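Side-chain contacts in HpcH/HpaI aldolase/citrate lyase family protein (PDB 4MF4), which belongs to the HpcH/HpaI aldolase/citrate lyase family and folds as a TIM barrel that assembles into a hexamer: residues D202-P206 with D207-A211; T248-D252 with V253-L257. All coordinates share one frame; numbering follows the deposited sequence.

Contact 1 of 2, residues D202-P206 with D207-A211; sequences DIRHP and DVETA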
ATOM      1  N   ASP A 202      29.706 -12.883  19.853  1.00 23.45           N
ATOM      2  CA  ASP A 202      30.202 -13.944  20.724  1.00 24.11           C
ATOM      3  C   ASP A 202      29.321 -14.114  21.969  1.00 22.88           C
ATOM      4  O   ASP A 202      29.750 -13.795  23.074  1.00 22.09           O
ATOM      5  CB  ASP A 202      31.657 -13.608  21.122  1.00 27.17           C
ATOM      6  CG  ASP A 202      32.372 -14.762  21.854  1.00 27.93           C
ATOM      7  OD1 ASP A 202      31.857 -15.905  21.882  1.00 29.32           O
ATOM      8  OD2 ASP A 202      33.420 -14.472  22.459  1.00 29.34           O
ATOM      9  N   ILE A 203      28.090 -14.635  21.808  1.00 22.82           N
ATOM     10  CA  ILE A 203      27.178 -14.741  22.958  1.00 22.71           C
ATOM     11  C   ILE A 203      27.612 -15.786  23.998  1.00 25.06           C
ATOM     12  O   ILE A 203      27.118 -15.762  25.120  1.00 23.83           O
ATOM     13  CB  ILE A 203      25.707 -14.990  22.552  1.00 23.46           C
ATOM     14  CG1 ILE A 203      25.516 -16.396  21.995  1.00 24.95           C
ATOM     15  CG2 ILE A 203      25.240 -13.944  21.547  1.00 22.96           C
ATOM     16  CD1 ILE A 203      24.065 -16.864  22.011  1.00 26.78           C
ATOM     17  N   ARG A 204      28.543 -16.677  23.659  1.00 26.90           N
ATOM     18  CA  ARG A 204      29.046 -17.648  24.656  1.00 29.67           C
ATOM     19  C   ARG A 204      30.329 -17.218  25.375  1.00 29.17           C
ATOM     20  O   ARG A 204      30.890 -18.009  26.124  1.00 26.34           O
ATOM     21  CB  ARG A 204      29.294 -19.021  24.038  1.00 32.57           C
ATOM     22  CG  ARG A 204      28.053 -19.853  23.759  1.00 38.13           C
ATOM     23  CD  ARG A 204      28.435 -21.144  23.035  1.00 40.16           C
ATOM     24  NE  ARG A 204      29.180 -20.844  21.796  1.00 45.50           N
ATOM     25  CZ  ARG A 204      28.823 -21.184  20.557  1.00 48.83           C
ATOM     26  NH1 ARG A 204      27.723 -21.899  20.316  1.00 54.99           N
ATOM     27  NH2 ARG A 204      29.589 -20.820  19.536  1.00 53.19           N
ATOM     28  N   HIS A 205      30.798 -15.990  25.175  1.00 27.92           N
ATOM     29  CA  HIS A 205      31.894 -15.507  25.993  1.00 29.46           C
ATOM     30  C   HIS A 205      31.480 -15.573  27.462  1.00 30.38           C
ATOM     31  O   HIS A 205      30.346 -15.205  27.810  1.00 29.38           O
ATOM     32  CB  HIS A 205      32.296 -14.088  25.605  1.00 31.03           C
ATOM     33  CG  HIS A 205      33.550 -13.631  26.263  1.00 31.63           C
ATOM     34  ND1 HIS A 205      33.557 -13.112  27.538  1.00 32.22           N
ATOM     35  CD2 HIS A 205      34.842 -13.642  25.849  1.00 32.49           C
ATOM     36  CE1 HIS A 205      34.796 -12.804  27.877  1.00 33.80           C
ATOM     37  NE2 HIS A 205      35.596 -13.118  26.872  1.00 32.12           N
ATOM     38  N   PRO A 206      32.371 -16.058  28.337  1.00 29.96           N
ATOM     39  CA  PRO A 206      31.994 -16.254  29.749  1.00 30.60           C
ATOM     40  C   PRO A 206      31.419 -15.023  30.475  1.00 28.88           C
ATOM     41  O   PRO A 206      30.608 -15.146  31.394  1.00 26.26           O
ATOM     42  CB  PRO A 206      33.304 -16.718  30.410  1.00 31.37           C
ATOM     43  CG  PRO A 206      34.306 -16.899  29.319  1.00 31.87           C
ATOM     44  CD  PRO A 206      33.622 -16.763  28.001  1.00 32.92           C
ATOM     45  N   ASP A 207      31.881 -13.842  30.100  1.00 28.11           N
ATOM     46  CA  ASP A 207      31.400 -12.639  30.714  1.00 27.81           C
ATOM     47  C   ASP A 207      29.975 -12.370  30.276  1.00 24.90           C
ATOM     48  O   ASP A 207      29.189 -11.876  31.060  1.00 23.75           O
ATOM     49  CB  ASP A 207      32.292 -11.469  30.357  1.00 31.42           C
ATOM     50  CG  ASP A 207      33.646 -11.564  31.018  1.00 32.75           C
ATOM     51  OD1 ASP A 207      33.819 -12.392  31.942  1.00 35.35           O
ATOM     52  OD2 ASP A 207      34.517 -10.790  30.626  1.00 36.92           O
ATOM     53  N   VAL A 208      29.653 -12.718  29.035  1.00 24.25           N
ATOM     54  CA  VAL A 208      28.274 -12.608  28.554  1.00 22.76           C
ATOM     55  C   VAL A 208      27.387 -13.640  29.248  1.00 22.40           C
ATOM     56  O   VAL A 208      26.253 -13.308  29.665  1.00 20.53           O
ATOM     57  CB  VAL A 208      28.152 -12.782  27.039  1.00 22.28           C
ATOM     58  CG1 VAL A 208      26.685 -12.700  26.625  1.00 21.87           C
ATOM     59  CG2 VAL A 208      28.963 -11.735  26.300  1.00 22.11           C
ATOM     60  N   GLU A 209      27.891 -14.864  29.411  1.00 23.10           N
ATOM     61  CA  GLU A 209      27.115 -15.920  30.133  1.00 23.58           C
ATOM     62  C   GLU A 209      26.894 -15.519  31.583  1.00 23.00           C
ATOM     63  O   GLU A 209      25.812 -15.726  32.109  1.00 22.24           O
ATOM     64  CB  GLU A 209      27.738 -17.334  29.984  1.00 25.43           C
ATOM     65  CG  GLU A 209      27.618 -17.820  28.534  1.00 27.89           C
ATOM     66  CD  GLU A 209      27.949 -19.289  28.286  1.00 30.50           C
ATOM     67  OE1 GLU A 209      28.761 -19.891  29.021  1.00 33.46           O
ATOM     68  OE2 GLU A 209      27.430 -19.838  27.294  1.00 33.57           O
ATOM     69  N   THR A 210      27.890 -14.873  32.208  1.00 21.82           N
ATOM     70  CA  THR A 210      27.764 -14.353  33.559  1.00 21.47           C
ATOM     71  C   THR A 210      26.703 -13.258  33.690  1.00 20.52           C
ATOM     72  O   THR A 210      25.914 -13.259  34.647  1.00 18.72           O
ATOM     73  CB  THR A 210      29.113 -13.810  34.084  1.00 22.34           C
ATOM     74  OG1 THR A 210      30.076 -14.862  34.118  1.00 24.37           O
ATOM     75  CG2 THR A 210      28.976 -13.236  35.469  1.00 24.17           C
ATOM     76  N   ALA A 211      26.669 -12.345  32.713  1.00 19.19           N
ATOM     77  CA  ALA A 211      25.671 -11.331  32.724  1.00 16.73           C
ATOM     78  C   ALA A 211      24.271 -11.943  32.580  1.00 16.73           C
ATOM     79  O   ALA A 211      23.354 -11.572  33.330  1.00 16.71           O
ATOM     80  CB  ALA A 211      25.932 -10.307  31.645  1.00 15.93           C
TER
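His205 and Asp207 meet at the start of helix 206-222, where His205 is the N-cap. The cap is made by the imidazole. Asp207 N donates to His205 ND1 at 3.1 Å, with an N-H...N angle of 158°. Asp207 N lies somewhat out of the plane of the His205 ring, so the bond is tilted. The ring reaches this amide because CG of His205 is turned anti to the backbone N (chi1 -171°). ND1 is the acceptor, so it is probably the unprotonated nitrogen of the ring.

Backbone carbonyls add further bonds in the first turn. His205 O accepts from Glu209 N at 3.0 Å and, weakly, from Val208 N. Pro206 O takes two bonds from Thr210. Thr210 OG1 reaches Pro206 O at 2.8 Å and Thr210 N reaches the same Pro206 O at 2.9 Å, from opposite faces of its carbonyl plane. The Thr210 hydroxyl is thus tied back to its own helix.

The remaining contacts are van der Waals packing. The Asp207 carboxylate runs alongside the His205 ring, the two planes 66° apart, and OD2 of Asp207 comes 3.4 Å from CE1 of His205. Pro206 CD lies over one ring face, offset toward the rim. Val208 turns its CG1 to Ile203 O at 3.4 Å. Glu209 lies beside Arg204, and its OE2 meets the aliphatic CG of Arg204 at 3.6 Å. The charged ends do not touch, since Arg204 NE is 5.9 Å from Glu209 OE2. Any attraction between them is probably modest.

A type I beta turn from Asp202 to His205 leads into the cap. His199, earlier in the same loop, stacks its ring on that of His205. Ile203 and Val208 pack on Ala194. This packing joins the start of helix 206-222 to helix 190-196.

Contact 2 of 2, residues T248-D252 with V253-L257; sequences TVSAD and VSWLL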
ATOM      1  N   THR A 248      11.779 -17.331  23.073  1.00 15.03           N
ATOM      2  CA  THR A 248      11.565 -17.107  21.652  1.00 15.45           C
ATOM      3  C   THR A 248      12.338 -18.183  20.902  1.00 15.73           C
ATOM      4  O   THR A 248      13.542 -18.257  21.042  1.00 15.03           O
ATOM      5  CB  THR A 248      12.136 -15.750  21.157  1.00 16.31           C
ATOM      6  OG1 THR A 248      11.826 -14.678  22.042  1.00 17.95           O
ATOM      7  CG2 THR A 248      11.596 -15.397  19.811  1.00 17.22           C
ATOM      8  N   VAL A 249      11.639 -18.988  20.094  1.00 15.19           N
ATOM      9  CA  VAL A 249      12.243 -20.041  19.273  1.00 14.54           C
ATOM     10  C   VAL A 249      12.594 -19.461  17.900  1.00 14.29           C
ATOM     11  O   VAL A 249      11.959 -19.776  16.874  1.00 14.00           O
ATOM     12  CB  VAL A 249      11.330 -21.302  19.158  1.00 14.67           C
ATOM     13  CG1 VAL A 249      12.081 -22.466  18.549  1.00 15.77           C
ATOM     14  CG2 VAL A 249      10.778 -21.755  20.496  1.00 14.50           C
ATOM     15  N   SER A 250      13.588 -18.575  17.903  1.00 14.00           N
ATOM     16  CA  SER A 250      14.062 -17.874  16.715  1.00 14.26           C
ATOM     17  C   SER A 250      12.961 -17.057  16.007  1.00 13.77           C
ATOM     18  O   SER A 250      12.059 -16.551  16.650  1.00 13.30           O
ATOM     19  CB  SER A 250      14.784 -18.858  15.784  1.00 14.83           C
ATOM     20  OG  SER A 250      15.537 -18.216  14.761  1.00 16.10           O
ATOM     21  N   ALA A 251      13.042 -16.936  14.687  1.00 13.55           N
ATOM     22  CA  ALA A 251      12.250 -15.951  13.896  1.00 13.07           C
ATOM     23  C   ALA A 251      11.760 -16.619  12.626  1.00 13.44           C
ATOM     24  O   ALA A 251      12.398 -17.596  12.110  1.00 12.14           O
ATOM     25  CB  ALA A 251      13.133 -14.747  13.541  1.00 13.26           C
ATOM     26  N   ASP A 252      10.634 -16.106  12.140  1.00 12.97           N
ATOM     27  CA  ASP A 252      10.003 -16.592  10.910  1.00 14.36           C
ATOM     28  C   ASP A 252      10.991 -16.670   9.746  1.00 14.57           C
ATOM     29  O   ASP A 252      11.094 -17.724   9.113  1.00 16.23           O
ATOM     30  CB  ASP A 252       8.779 -15.718  10.524  1.00 14.98           C
ATOM     31  CG  ASP A 252       9.091 -14.224  10.408  1.00 16.23           C
ATOM     32  OD1 ASP A 252      10.242 -13.756  10.635  1.00 17.11           O
ATOM     33  OD2 ASP A 252       8.157 -13.482  10.040  1.00 17.29           O
ATOM     34  N   VAL A 253      11.740 -15.595   9.493  1.00 14.23           N
ATOM     35  CA  VAL A 253      12.596 -15.571   8.311  1.00 15.63           C
ATOM     36  C   VAL A 253      13.742 -16.581   8.445  1.00 15.33           C
ATOM     37  O   VAL A 253      14.184 -17.149   7.456  1.00 14.50           O
ATOM     38  CB  VAL A 253      13.163 -14.159   8.024  1.00 16.47           C
ATOM     39  CG1 VAL A 253      14.067 -13.657   9.132  1.00 16.04           C
ATOM     40  CG2 VAL A 253      13.910 -14.131   6.721  1.00 18.58           C
ATOM     41  N   SER A 254      14.241 -16.772   9.672  1.00 15.26           N
ATOM     42  CA  SER A 254      15.312 -17.733   9.925  1.00 15.89           C
ATOM     43  C   SER A 254      14.848 -19.178   9.658  1.00 15.17           C
ATOM     44  O   SER A 254      15.543 -19.990   9.026  1.00 14.86           O
ATOM     45  CB  SER A 254      15.809 -17.568  11.363  1.00 16.38           C
ATOM     46  OG  SER A 254      16.232 -16.217  11.575  1.00 18.78           O
ATOM     47  N   TRP A 255      13.664 -19.510  10.147  1.00 14.95           N
ATOM     48  CA  TRP A 255      13.116 -20.866   9.887  1.00 14.64           C
ATOM     49  C   TRP A 255      12.834 -21.102   8.415  1.00 14.40           C
ATOM     50  O   TRP A 255      13.102 -22.200   7.912  1.00 14.12           O
ATOM     51  CB  TRP A 255      11.843 -21.120  10.697  1.00 14.39           C
ATOM     52  CG  TRP A 255      12.188 -21.272  12.187  1.00 14.44           C
ATOM     53  CD1 TRP A 255      11.780 -20.474  13.217  1.00 14.13           C
ATOM     54  CD2 TRP A 255      12.969 -22.309  12.777  1.00 14.27           C
ATOM     55  NE1 TRP A 255      12.290 -20.925  14.401  1.00 14.19           N
ATOM     56  CE2 TRP A 255      13.038 -22.042  14.157  1.00 13.56           C
ATOM     57  CE3 TRP A 255      13.674 -23.404  12.258  1.00 14.73           C
ATOM     58  CZ2 TRP A 255      13.734 -22.834  15.031  1.00 14.63           C
ATOM     59  CZ3 TRP A 255      14.358 -24.217  13.142  1.00 14.81           C
ATOM     60  CH2 TRP A 255      14.408 -23.910  14.513  1.00 14.99           C
ATOM     61  N   LEU A 256      12.326 -20.065   7.745  1.00 13.57           N
ATOM     62  CA  LEU A 256      12.045 -20.133   6.325  1.00 13.80           C
ATOM     63  C   LEU A 256      13.272 -20.447   5.496  1.00 13.87           C
ATOM     64  O   LEU A 256      13.236 -21.324   4.627  1.00 13.11           O
ATOM     65  CB  LEU A 256      11.416 -18.804   5.839  1.00 14.08           C
ATOM     66  CG  LEU A 256      11.129 -18.679   4.356  1.00 14.10           C
ATOM     67  CD1 LEU A 256      10.160 -19.727   3.869  1.00 14.78           C
ATOM     68  CD2 LEU A 256      10.586 -17.308   4.040  1.00 14.94           C
ATOM     69  N   LEU A 257      14.372 -19.747   5.774  1.00 14.07           N
ATOM     70  CA  LEU A 257      15.629 -20.010   5.099  1.00 15.06           C
ATOM     71  C   LEU A 257      16.193 -21.383   5.461  1.00 15.45           C
ATOM     72  O   LEU A 257      16.603 -22.154   4.581  1.00 15.76           O
ATOM     73  CB  LEU A 257      16.659 -18.925   5.440  1.00 15.89           C
ATOM     74  CG  LEU A 257      16.466 -17.680   4.601  1.00 17.41           C
ATOM     75  CD1 LEU A 257      17.110 -16.461   5.240  1.00 19.40           C
ATOM     76  CD2 LEU A 257      16.979 -17.903   3.175  1.00 17.66           C
TER
HETATM   77  O   HOH W   1      16.742 -15.323  14.223  1.00 35.57           O
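The junction between the last barrel strand, 246-251, and the C-terminal helix 252-268 brings Trp255 back against Val249. Trp255 NE1 donates to Val249 O at 2.7 Å. The N-H...O angle is 177°, and the oxygen lies in the indole plane. CG of Trp255 is anti to its carbonyl carbon (chi1 -71°), which swings the ring back toward the strand. There CZ2 of Trp255 touches CG1 of Val249 at 3.9 Å. CB of Ser250 lies 3.5 Å from NE1 of Trp255.

This is the eighth strand-to-helix step of the TIM barrel. Ala251 is the N-cap residue, and its O accepts from Trp255 N at 3.0 Å. Leu256 N bonds to Asp252 O in the next step along the helix.

One water bridges the two serines, 3.2 Å from Ser250 OG and 2.8 Å from Ser254 OG. The bond from Val253 N to Asp252 OD1 is weak. The Asp252 carboxylate is held mainly by the amides after strand 27-32, with OD1 bonded to Ser33 N and OD2 to Leu34 N. Ala263 of a second subunit packs on both Val249 and Trp255, while Met139 of a third subunit meets Val253 and Ser254.

Both contacts mark the N-terminal start of a helix in the same TIM barrel. They follow one another along the chain, contact 1 first. The centres of contacts 1 and 2 are about 23 Å apart. The nearest atoms of contacts 1 and 2 are about 11 Å apart, so the two do not touch. Contact 1 lies at the surface, its centre about 22 Å from the centre of the chain, and no other subunit of the assembly reaches it. Contact 2 is buried, its centre about 16 Å from the centre of the chain, and packs against two other subunits. The side-chain bonds differ too: that of 202-211 caps the helix, that of 248-257 ties the helix to the strand.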